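Purine nucleoside phosphorylase (Schistosoma mansoni, PDB 6BJ7) probably catalyses the phosphate-dependent cleavage of inosine and guanosine into a free purine base and ribose 1-phosphate. Local coordinates at residues G120-K125 with D217-S222; G129-I134 with V240-N245; T201-D206 with V255-E260. All coordinates share one frame; numbering follows the deposited sequence.

Contact 1 of 3, residues G120-K125 with D217-S222; sequences GGINRK and DVVGMS. With DU7 (4-chloro-6-methylpyrimidin-2-amine), chain G.
Beside the pyrimidine DU7, which probably marks the purine-base pocket of this phosphorylase, the end of strand 112-121 pairs antiparallel with the short strand 218-220. G120 and V219 form a hydrogen-bonded pair, with G120 N to V219 O and V219 N to G120 O both at 2.9 Å; G121 and V218 make the next, non-hydrogen-bonded pair. As G120 has no side chain, the ligand ring comes up to its backbone, G120 N lying 3.5 Å from DU7 C4, while G220 CA approaches DU7 CL at 3.4 Å. Beyond the strand the chain turns, and I122 N and N123 N both donate to D217 O, reaching it from the same face of its carbonyl plane; the I122 donor stands 42° above that plane. Between the two segments apolar packing is limited to I122 CD1 against V219 CG1 at 4.0 Å, and helix 205-213 touches both side chains. The N123 amide, with CG anti to the backbone N (chi1 -175°), lies alongside the D217 carboxylate, whose OD2 is taken by V193 N. N123 OD1 accepts from K125 N in an Asx turn. ND2 gives D217 OD1, which lies in the amide plane, an almost straight bond (171°, 3.1 Å), meeting it on the anti side but well out of the carboxylate plane.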
loop_
_atom_site.group_PDB
_atom_site.type_symbol
_atom_site.label_atom_id
_atom_site.label_comp_id
_atom_site.label_asym_id
_atom_site.label_seq_id
_atom_site.Cartn_x
_atom_site.Cartn_y
_atom_site.Cartn_z
ATOM N N GLY A 120 -10.655 10.452 -13.317
ATOM C CA GLY A 120 -10.166 11.844 -13.345
ATOM C C GLY A 120 -8.991 12.051 -14.289
ATOM O O GLY A 120 -8.112 11.192 -14.426
ATOM N N GLY A 121 -8.994 13.216 -14.957
ATOM C CA GLY A 121 -7.917 13.594 -15.852
ATOM C C GLY A 121 -6.742 14.229 -15.126
ATOM O O GLY A 121 -6.928 15.095 -14.271
ATOM N N ILE A 122 -5.527 13.779 -15.463
ATOM C CA ILE A 122 -4.282 14.363 -14.959
ATOM C C ILE A 122 -3.535 15.120 -16.068
ATOM O O ILE A 122 -3.158 16.280 -15.895
ATOM C CB ILE A 122 -3.380 13.280 -14.325
ATOM C CG1 ILE A 122 -4.092 12.558 -13.159
ATOM C CG2 ILE A 122 -2.032 13.908 -13.874
ATOM C CD1 ILE A 122 -4.372 13.422 -11.951
ATOM N N ASN A 123 -3.343 14.481 -17.219
ATOM C CA ASN A 123 -2.739 15.143 -18.376
ATOM C C ASN A 123 -3.501 16.409 -18.719
ATOM O O ASN A 123 -4.737 16.422 -18.758
ATOM C CB ASN A 123 -2.746 14.181 -19.575
ATOM C CG ASN A 123 -2.024 14.741 -20.787
ATOM O OD1 ASN A 123 -2.324 15.833 -21.249
ATOM N ND2 ASN A 123 -1.058 13.984 -21.288
ATOM N N ARG A 124 -2.758 17.489 -18.985
ATOM C CA ARG A 124 -3.410 18.762 -19.236
ATOM C C ARG A 124 -4.216 18.767 -20.534
ATOM O O ARG A 124 -5.063 19.643 -20.715
ATOM C CB ARG A 124 -2.366 19.883 -19.241
ATOM C CG ARG A 124 -1.767 20.099 -17.857
ATOM C CD ARG A 124 -0.670 21.148 -17.882
ATOM N NE ARG A 124 -0.090 21.400 -16.562
ATOM C CZ ARG A 124 -0.620 22.219 -15.657
ATOM N NH1 ARG A 124 -1.764 22.854 -15.910
ATOM N NH2 ARG A 124 -0.006 22.394 -14.491
ATOM N N LYS A 125 -3.998 17.804 -21.430
ATOM C CA LYS A 125 -4.792 17.736 -22.656
ATOM C C LYS A 125 -6.208 17.200 -22.444
ATOM O O LYS A 125 -6.996 17.219 -23.392
ATOM C CB LYS A 125 -4.100 16.843 -23.688
ATOM C CG LYS A 125 -2.804 17.396 -24.253
ATOM C CD LYS A 125 -2.283 16.472 -25.344
ATOM C CE LYS A 125 -1.059 17.041 -26.040
ATOM N NZ LYS A 125 -0.832 16.424 -27.385
ATOM N N ASP A 217 -1.569 9.764 -16.781
ATOM C CA ASP A 217 -2.506 10.568 -17.547
ATOM C C ASP A 217 -3.905 10.617 -16.947
ATOM O O ASP A 217 -4.589 11.621 -17.130
ATOM C CB ASP A 217 -2.597 10.044 -18.978
ATOM C CG ASP A 217 -1.233 10.106 -19.686
ATOM O OD1 ASP A 217 -0.700 11.224 -19.823
ATOM O OD2 ASP A 217 -0.682 9.055 -20.057
ATOM N N VAL A 218 -4.329 9.561 -16.254
ATOM C CA VAL A 218 -5.689 9.394 -15.741
ATOM C C VAL A 218 -5.560 8.679 -14.399
ATOM O O VAL A 218 -4.598 7.945 -14.187
ATOM C CB VAL A 218 -6.538 8.551 -16.732
ATOM C CG1 VAL A 218 -7.929 8.353 -16.233
ATOM C CG2 VAL A 218 -6.570 9.189 -18.115
ATOM N N VAL A 219 -6.531 8.886 -13.488
ATOM C CA VAL A 219 -6.566 8.213 -12.183
ATOM C C VAL A 219 -7.984 7.714 -11.893
ATOM O O VAL A 219 -8.979 8.395 -12.173
ATOM C CB VAL A 219 -6.039 9.146 -11.049
ATOM C CG1 VAL A 219 -6.836 10.426 -10.949
ATOM C CG2 VAL A 219 -6.028 8.427 -9.698
ATOM N N GLY A 220 -8.080 6.495 -11.355
ATOM C CA GLY A 220 -9.369 5.965 -10.931
ATOM C C GLY A 220 -9.218 4.852 -9.904
ATOM O O GLY A 220 -8.107 4.482 -9.525
ATOM N N MET A 221 -10.366 4.254 -9.531
ATOM C CA MET A 221 -10.437 3.313 -8.409
ATOM C C MET A 221 -10.857 1.897 -8.823
ATOM O O MET A 221 -11.317 1.130 -7.972
ATOM C CB MET A 221 -11.410 3.821 -7.339
ATOM C CG MET A 221 -11.223 5.260 -6.866
ATOM S SD MET A 221 -12.554 5.801 -5.760
ATOM C CE MET A 221 -12.199 7.554 -5.635
ATOM N N SER A 222 -10.750 1.538 -10.105
ATOM C CA SER A 222 -11.214 0.235 -10.579
ATOM C C SER A 222 -10.283 -0.266 -11.681
ATOM O O SER A 222 -9.169 0.239 -11.872
ATOM C CB SER A 222 -12.666 0.322 -11.075
ATOM O OG SER A 222 -12.728 1.077 -12.268
HETATM C C4 DU7 G . -12.000 11.490 -10.291
HETATM C C3 DU7 G . -11.953 9.313 -9.829
HETATM C C2 DU7 G . -13.096 9.031 -10.485
HETATM C C1 DU7 G . -13.672 10.069 -11.067
HETATM CL CL DU7 G . -11.205 8.057 -9.033
HETATM N N DU7 G . -11.358 10.462 -9.692
HETATM N N1 DU7 G . -11.413 12.772 -10.182
HETATM N N2 DU7 G . -13.132 11.251 -10.978
HETATM C C DU7 G . -14.960 9.870 -11.850
#

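Contact 2 of 3, residues G129-I134 with V240-N245; sequences GDFVLI and VSLIAN. With DU7 (4-chloro-6-methylpyrimidin-2-amine), chain G.
F131 crosses the side chain of L242 at a slant, CE1 3.9 Å from L242 CD1, and S241 O lies at the ring edge. The ring of W276, from helix 259-283, meets F131, so this aromatic is held between the strands and the long C-terminal helix. On the same face L133 and V240 run side by side and point the same way, L133 CD2 touching V240 CG2 at 3.8 Å. These pairs belong to the central mixed sheet, where strands 131-134 and 240-245 run antiparallel at 151°. V132 and S241 form the hydrogen-bonded pair, V132 N reaching S241 O at 2.8 Å, and the ladder runs on through I243 N to D130 O and G129 N to I243 O. On the opposite face V132 CG2 packs against I243 CD1 at 3.9 Å. I134 CD1 comes up to S241 OG at 3.6 Å; that buried hydroxyl is satisfied by a hydrogen bond with N117 OD1. N245, with chi1 of 75° setting CG between the backbone N and carbonyl carbon, accepts from DU7 N1 through OD1 at 2.9 Å. Its ND2 is hydrogen-bonded to D250 and S247, which should fix the amide's rotation.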
loop_
_atom_site.group_PDB
_atom_site.type_symbol
_atom_site.label_atom_id
_atom_site.label_comp_id
_atom_site.label_asym_id
_atom_site.label_seq_id
_atom_site.Cartn_x
_atom_site.Cartn_y
_atom_site.Cartn_z
ATOM N N GLY A 129 -15.612 14.744 -20.505
ATOM C CA GLY A 129 -16.262 14.186 -21.670
ATOM C C GLY A 129 -15.345 13.491 -22.660
ATOM O O GLY A 129 -15.851 12.897 -23.630
ATOM N N ASP A 130 -14.027 13.556 -22.467
ATOM C CA ASP A 130 -13.088 12.861 -23.346
ATOM C C ASP A 130 -13.026 11.373 -22.978
ATOM O O ASP A 130 -13.376 10.967 -21.867
ATOM C CB ASP A 130 -11.674 13.469 -23.240
ATOM C CG ASP A 130 -11.522 14.827 -23.912
ATOM O OD1 ASP A 130 -12.387 15.246 -24.711
ATOM O OD2 ASP A 130 -10.464 15.476 -23.661
ATOM N N PHE A 131 -12.600 10.543 -23.939
ATOM C CA PHE A 131 -12.351 9.121 -23.714
ATOM C C PHE A 131 -10.848 8.858 -23.780
ATOM O O PHE A 131 -10.155 9.440 -24.626
ATOM C CB PHE A 131 -13.026 8.247 -24.773
ATOM C CG PHE A 131 -14.518 8.431 -24.904
ATOM C CD1 PHE A 131 -15.374 7.933 -23.931
ATOM C CD2 PHE A 131 -15.046 9.037 -26.013
ATOM C CE1 PHE A 131 -16.740 8.093 -24.066
ATOM C CE2 PHE A 131 -16.413 9.185 -26.161
ATOM C CZ PHE A 131 -17.255 8.710 -25.177
ATOM N N VAL A 132 -10.347 7.960 -22.932
ATOM C CA VAL A 132 -8.935 7.556 -22.962
ATOM C C VAL A 132 -8.826 6.040 -23.144
ATOM O O VAL A 132 -9.332 5.271 -22.310
ATOM C CB VAL A 132 -8.193 7.981 -21.684
ATOM C CG1 VAL A 132 -6.761 7.486 -21.690
ATOM C CG2 VAL A 132 -8.253 9.496 -21.525
ATOM N N LEU A 133 -8.168 5.620 -24.238
ATOM C CA LEU A 133 -7.781 4.230 -24.438
ATOM C C LEU A 133 -6.578 3.936 -23.537
ATOM O O LEU A 133 -5.517 4.552 -23.697
ATOM C CB LEU A 133 -7.438 3.990 -25.914
ATOM C CG LEU A 133 -8.482 4.378 -26.977
ATOM C CD1 LEU A 133 -8.042 4.137 -28.406
ATOM C CD2 LEU A 133 -9.776 3.637 -26.732
ATOM N N ILE A 134 -6.724 2.992 -22.612
ATOM C CA ILE A 134 -5.669 2.749 -21.621
ATOM C C ILE A 134 -4.593 1.869 -22.258
ATOM O O ILE A 134 -4.893 0.792 -22.790
ATOM C CB ILE A 134 -6.249 2.103 -20.353
ATOM C CG1 ILE A 134 -7.226 3.062 -19.668
ATOM C CG2 ILE A 134 -5.120 1.730 -19.390
ATOM C CD1 ILE A 134 -7.936 2.468 -18.460
ATOM N N VAL A 240 -11.301 1.403 -21.459
ATOM C CA VAL A 240 -11.550 2.791 -21.857
ATOM C C VAL A 240 -12.062 3.573 -20.650
ATOM O O VAL A 240 -13.028 3.156 -19.997
ATOM C CB VAL A 240 -12.555 2.878 -23.021
ATOM C CG1 VAL A 240 -12.741 4.340 -23.458
ATOM C CG2 VAL A 240 -12.097 2.011 -24.196
ATOM N N SER A 241 -11.422 4.713 -20.361
ATOM C CA SER A 241 -11.901 5.628 -19.326
ATOM C C SER A 241 -12.691 6.788 -19.938
ATOM O O SER A 241 -12.287 7.361 -20.960
ATOM C CB SER A 241 -10.737 6.208 -18.520
ATOM O OG SER A 241 -10.055 5.261 -17.719
ATOM N N LEU A 242 -13.811 7.133 -19.309
ATOM C CA LEU A 242 -14.524 8.381 -19.564
ATOM C C LEU A 242 -14.093 9.416 -18.513
ATOM O O LEU A 242 -14.228 9.176 -17.305
ATOM C CB LEU A 242 -16.044 8.163 -19.511
ATOM C CG LEU A 242 -16.931 9.422 -19.541
ATOM C CD1 LEU A 242 -16.680 10.260 -20.787
ATOM C CD2 LEU A 242 -18.417 9.016 -19.461
ATOM N N ILE A 243 -13.582 10.557 -18.968
ATOM C CA ILE A 243 -13.020 11.585 -18.087
ATOM C C ILE A 243 -14.134 12.474 -17.556
ATOM O O ILE A 243 -14.873 13.073 -18.334
ATOM C CB ILE A 243 -11.971 12.425 -18.844
ATOM C CG1 ILE A 243 -10.842 11.534 -19.385
ATOM C CG2 ILE A 243 -11.390 13.523 -17.959
ATOM C CD1 ILE A 243 -10.104 10.688 -18.303
ATOM N N ALA A 244 -14.250 12.580 -16.220
ATOM C CA ALA A 244 -15.294 13.400 -15.621
ATOM C C ALA A 244 -14.823 14.787 -15.184
ATOM O O ALA A 244 -15.659 15.665 -15.032
ATOM C CB ALA A 244 -15.913 12.677 -14.424
ATOM N N ASN A 245 -13.525 15.005 -14.996
ATOM C CA ASN A 245 -12.989 16.305 -14.581
ATOM C C ASN A 245 -11.498 16.290 -14.886
ATOM O O ASN A 245 -10.921 15.226 -15.120
ATOM C CB ASN A 245 -13.216 16.565 -13.092
ATOM C CG ASN A 245 -12.262 15.737 -12.207
ATOM O OD1 ASN A 245 -12.230 14.520 -12.291
ATOM N ND2 ASN A 245 -11.463 16.406 -11.396
HETATM C C4 DU7 G . -12.000 11.490 -10.291
HETATM C C3 DU7 G . -11.953 9.313 -9.829
HETATM C C2 DU7 G . -13.096 9.031 -10.485
HETATM C C1 DU7 G . -13.672 10.069 -11.067
HETATM CL CL DU7 G . -11.205 8.057 -9.033
HETATM N N DU7 G . -11.358 10.462 -9.692
HETATM N N1 DU7 G . -11.413 12.772 -10.182
HETATM N N2 DU7 G . -13.132 11.251 -10.978
HETATM C C DU7 G . -14.960 9.870 -11.850
#

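Contact 3 of 3, residues T201-D206 with V255-E260; sequences TYESPD and VSINHE. With DU7 (4-chloro-6-methylpyrimidin-2-amine), chain G; DMS (dimethyl sulfoxide), chain E.
Y202 reaches from the loop ahead of helix 205-213 to I257, in the loop ahead of helix 259-283, and the two loops wall the ligand site, with S204 and N258 as N-caps. The Y202 CB bond heads toward 255-260, and chi1 of -67° keeps CG beside the backbone N, where it meets I257 CG2. That methyl sits over the ring centre in a CH-pi contact, 3.7 Å from the centroid and 7° off the normal. CD1 brings its ring edge within 3.6 Å of DU7 N, and CE2 comes to 4.0 Å from N258 CA. At the tip, Y202 OH packs on H259 CB and donates at 2.8 Å to the O of a dimethyl sulfoxide, probably from the crystallisation liquor. F161 of a neighbouring subunit packs on Y202 and meets the H259 ring, so a neighbouring subunit backs this wall of the site. E203, bent at chi2 (-84°), turns its carboxylate to the ligand: OE2 accepts from DU7 N1 at 2.7 Å and is also hydrogen-bonded to S247 OG. Beyond the tyrosine hydroxyl, H259 ND1 donates to the same sulfoxide O at 2.7 Å, the O lying in the plane of the imidazole at its edge.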
loop_
_atom_site.group_PDB
_atom_site.type_symbol
_atom_site.label_atom_id
_atom_site.label_comp_id
_atom_site.label_asym_id
_atom_site.label_seq_id
_atom_site.Cartn_x
_atom_site.Cartn_y
_atom_site.Cartn_z
ATOM N N THR A 201 -11.818 7.773 -1.209
ATOM C CA THR A 201 -11.672 9.221 -1.340
ATOM C C THR A 201 -11.100 9.558 -2.723
ATOM O O THR A 201 -10.159 8.918 -3.203
ATOM C CB THR A 201 -10.758 9.800 -0.254
ATOM O OG1 THR A 201 -9.504 9.116 -0.277
ATOM C CG2 THR A 201 -11.365 9.635 1.168
ATOM N N TYR A 202 -11.644 10.609 -3.346
ATOM C CA TYR A 202 -11.006 11.104 -4.556
ATOM C C TYR A 202 -9.562 11.506 -4.252
ATOM O O TYR A 202 -9.220 11.886 -3.124
ATOM C CB TYR A 202 -11.787 12.306 -5.134
ATOM C CG TYR A 202 -13.175 11.968 -5.669
ATOM C CD1 TYR A 202 -13.330 11.207 -6.831
ATOM C CD2 TYR A 202 -14.319 12.431 -5.032
ATOM C CE1 TYR A 202 -14.595 10.904 -7.333
ATOM C CE2 TYR A 202 -15.583 12.142 -5.541
ATOM C CZ TYR A 202 -15.703 11.361 -6.678
ATOM O OH TYR A 202 -16.959 11.041 -7.165
ATOM N N GLU A 203 -8.703 11.414 -5.262
ATOM C CA GLU A 203 -7.336 11.918 -5.152
ATOM C C GLU A 203 -7.319 13.364 -4.639
ATOM O O GLU A 203 -8.102 14.213 -5.080
ATOM C CB GLU A 203 -6.652 11.798 -6.538
ATOM C CG GLU A 203 -7.207 12.748 -7.716
ATOM C CD GLU A 203 -8.416 12.254 -8.489
ATOM O OE1 GLU A 203 -9.007 11.239 -8.105
ATOM O OE2 GLU A 203 -8.797 12.905 -9.514
ATOM N N SER A 204 -6.450 13.631 -3.652
ATOM C CA SER A 204 -6.327 14.977 -3.099
ATOM C C SER A 204 -5.595 15.882 -4.095
ATOM O O SER A 204 -4.890 15.392 -4.980
ATOM C CB SER A 204 -5.560 14.953 -1.778
ATOM O OG SER A 204 -4.184 14.686 -2.015
ATOM N N PRO A 205 -5.714 17.198 -3.949
ATOM C CA PRO A 205 -4.985 18.091 -4.873
ATOM C C PRO A 205 -3.487 17.783 -4.929
ATOM O O PRO A 205 -2.879 17.802 -6.010
ATOM C CB PRO A 205 -5.266 19.491 -4.309
ATOM C CG PRO A 205 -6.616 19.357 -3.652
ATOM C CD PRO A 205 -6.662 17.941 -3.090
ATOM N N ASP A 206 -2.865 17.512 -3.788
ATOM C CA ASP A 206 -1.431 17.220 -3.783
ATOM C C ASP A 206 -1.099 15.825 -4.325
ATOM O O ASP A 206 -0.037 15.648 -4.937
ATOM C CB ASP A 206 -0.901 17.465 -2.365
ATOM C CG ASP A 206 -1.024 18.943 -1.986
ATOM O OD1 ASP A 206 -0.284 19.783 -2.580
ATOM O OD2 ASP A 206 -1.910 19.308 -1.154
ATOM N N VAL A 255 -11.502 24.069 -7.226
ATOM C CA VAL A 255 -12.829 23.578 -7.591
ATOM C C VAL A 255 -13.019 22.143 -7.085
ATOM O O VAL A 255 -12.098 21.313 -7.155
ATOM C CB VAL A 255 -13.019 23.647 -9.122
ATOM C CG1 VAL A 255 -14.225 22.811 -9.573
ATOM C CG2 VAL A 255 -13.157 25.082 -9.545
ATOM N N SER A 256 -14.239 21.842 -6.621
ATOM C CA SER A 256 -14.542 20.576 -5.949
ATOM C C SER A 256 -14.843 19.440 -6.925
ATOM O O SER A 256 -15.319 19.658 -8.049
ATOM C CB SER A 256 -15.747 20.747 -5.027
ATOM O OG SER A 256 -16.942 20.653 -5.787
ATOM N N ILE A 257 -14.588 18.212 -6.456
ATOM C CA ILE A 257 -14.869 16.964 -7.174
ATOM C C ILE A 257 -16.009 16.254 -6.451
ATOM O O ILE A 257 -15.969 16.121 -5.224
ATOM C CB ILE A 257 -13.622 16.056 -7.223
ATOM C CG1 ILE A 257 -12.389 16.823 -7.747
ATOM C CG2 ILE A 257 -13.906 14.829 -8.096
ATOM C CD1 ILE A 257 -11.066 16.059 -7.614
ATOM N N ASN A 258 -17.015 15.774 -7.188
ATOM C CA ASN A 258 -18.108 15.104 -6.484
ATOM C C ASN A 258 -18.863 14.150 -7.402
ATOM O O ASN A 258 -18.872 14.297 -8.632
ATOM C CB ASN A 258 -19.062 16.123 -5.841
ATOM C CG ASN A 258 -19.940 16.827 -6.840
ATOM O OD1 ASN A 258 -20.836 16.222 -7.422
ATOM N ND2 ASN A 258 -19.715 18.121 -7.018
ATOM N N HIS A 259 -19.501 13.156 -6.776
ATOM C CA HIS A 259 -20.131 12.079 -7.540
ATOM C C HIS A 259 -21.291 12.593 -8.388
ATOM O O HIS A 259 -21.606 11.998 -9.425
ATOM C CB HIS A 259 -20.615 10.972 -6.590
ATOM C CG HIS A 259 -21.012 9.701 -7.283
ATOM N ND1 HIS A 259 -20.164 9.016 -8.127
ATOM C CD2 HIS A 259 -22.171 9.003 -7.268
ATOM C CE1 HIS A 259 -20.779 7.942 -8.589
ATOM N NE2 HIS A 259 -21.998 7.910 -8.082
ATOM N N GLU A 260 -21.950 13.676 -7.967
ATOM C CA GLU A 260 -23.078 14.175 -8.750
ATOM C C GLU A 260 -22.614 14.706 -10.098
ATOM O O GLU A 260 -23.239 14.432 -11.135
ATOM C CB GLU A 260 -23.822 15.261 -7.972
ATOM C CG GLU A 260 -24.656 14.721 -6.804
ATOM C CD GLU A 260 -23.808 14.097 -5.691
ATOM O OE1 GLU A 260 -22.839 14.745 -5.232
ATOM O OE2 GLU A 260 -24.109 12.955 -5.277
HETATM C C4 DU7 G . -12.000 11.490 -10.291
HETATM C C3 DU7 G . -11.953 9.313 -9.829
HETATM C C2 DU7 G . -13.096 9.031 -10.485
HETATM C C1 DU7 G . -13.672 10.069 -11.067
HETATM CL CL DU7 G . -11.205 8.057 -9.033
HETATM N N DU7 G . -11.358 10.462 -9.692
HETATM N N1 DU7 G . -11.413 12.772 -10.182
HETATM N N2 DU7 G . -13.132 11.251 -10.978
HETATM C C DU7 G . -14.960 9.870 -11.850
HETATM S S DMS E . -16.675 7.679 -9.333
HETATM O O DMS E . -17.506 8.724 -8.662
HETATM C C1 DMS E . -15.496 6.921 -8.185
HETATM C C2 DMS E . -17.673 6.241 -9.799
#

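In the fold
Running from the N terminus, the chain visits 120-125, 129-134, 201-206, 217-222, 240-245 and 255-260, the first half of contacts 1, 2 and 3 followed by the second halves in the same order. Each pair of contacts therefore crosses, and none nests. Contact 1 closes its loop at 217-222, joining strand 112-121 to strand 218-220; contact 2 closes next, bringing strand 236-246 back against 131-139 in the same sheet. Contact 3 closes last and ties together the loops that lead into helices 205-213 and 259-283. Contacts 1 and 2 adjoin through V218 and I243, contacts 1 and 3 through V219 and E203, and all three converge on DU7.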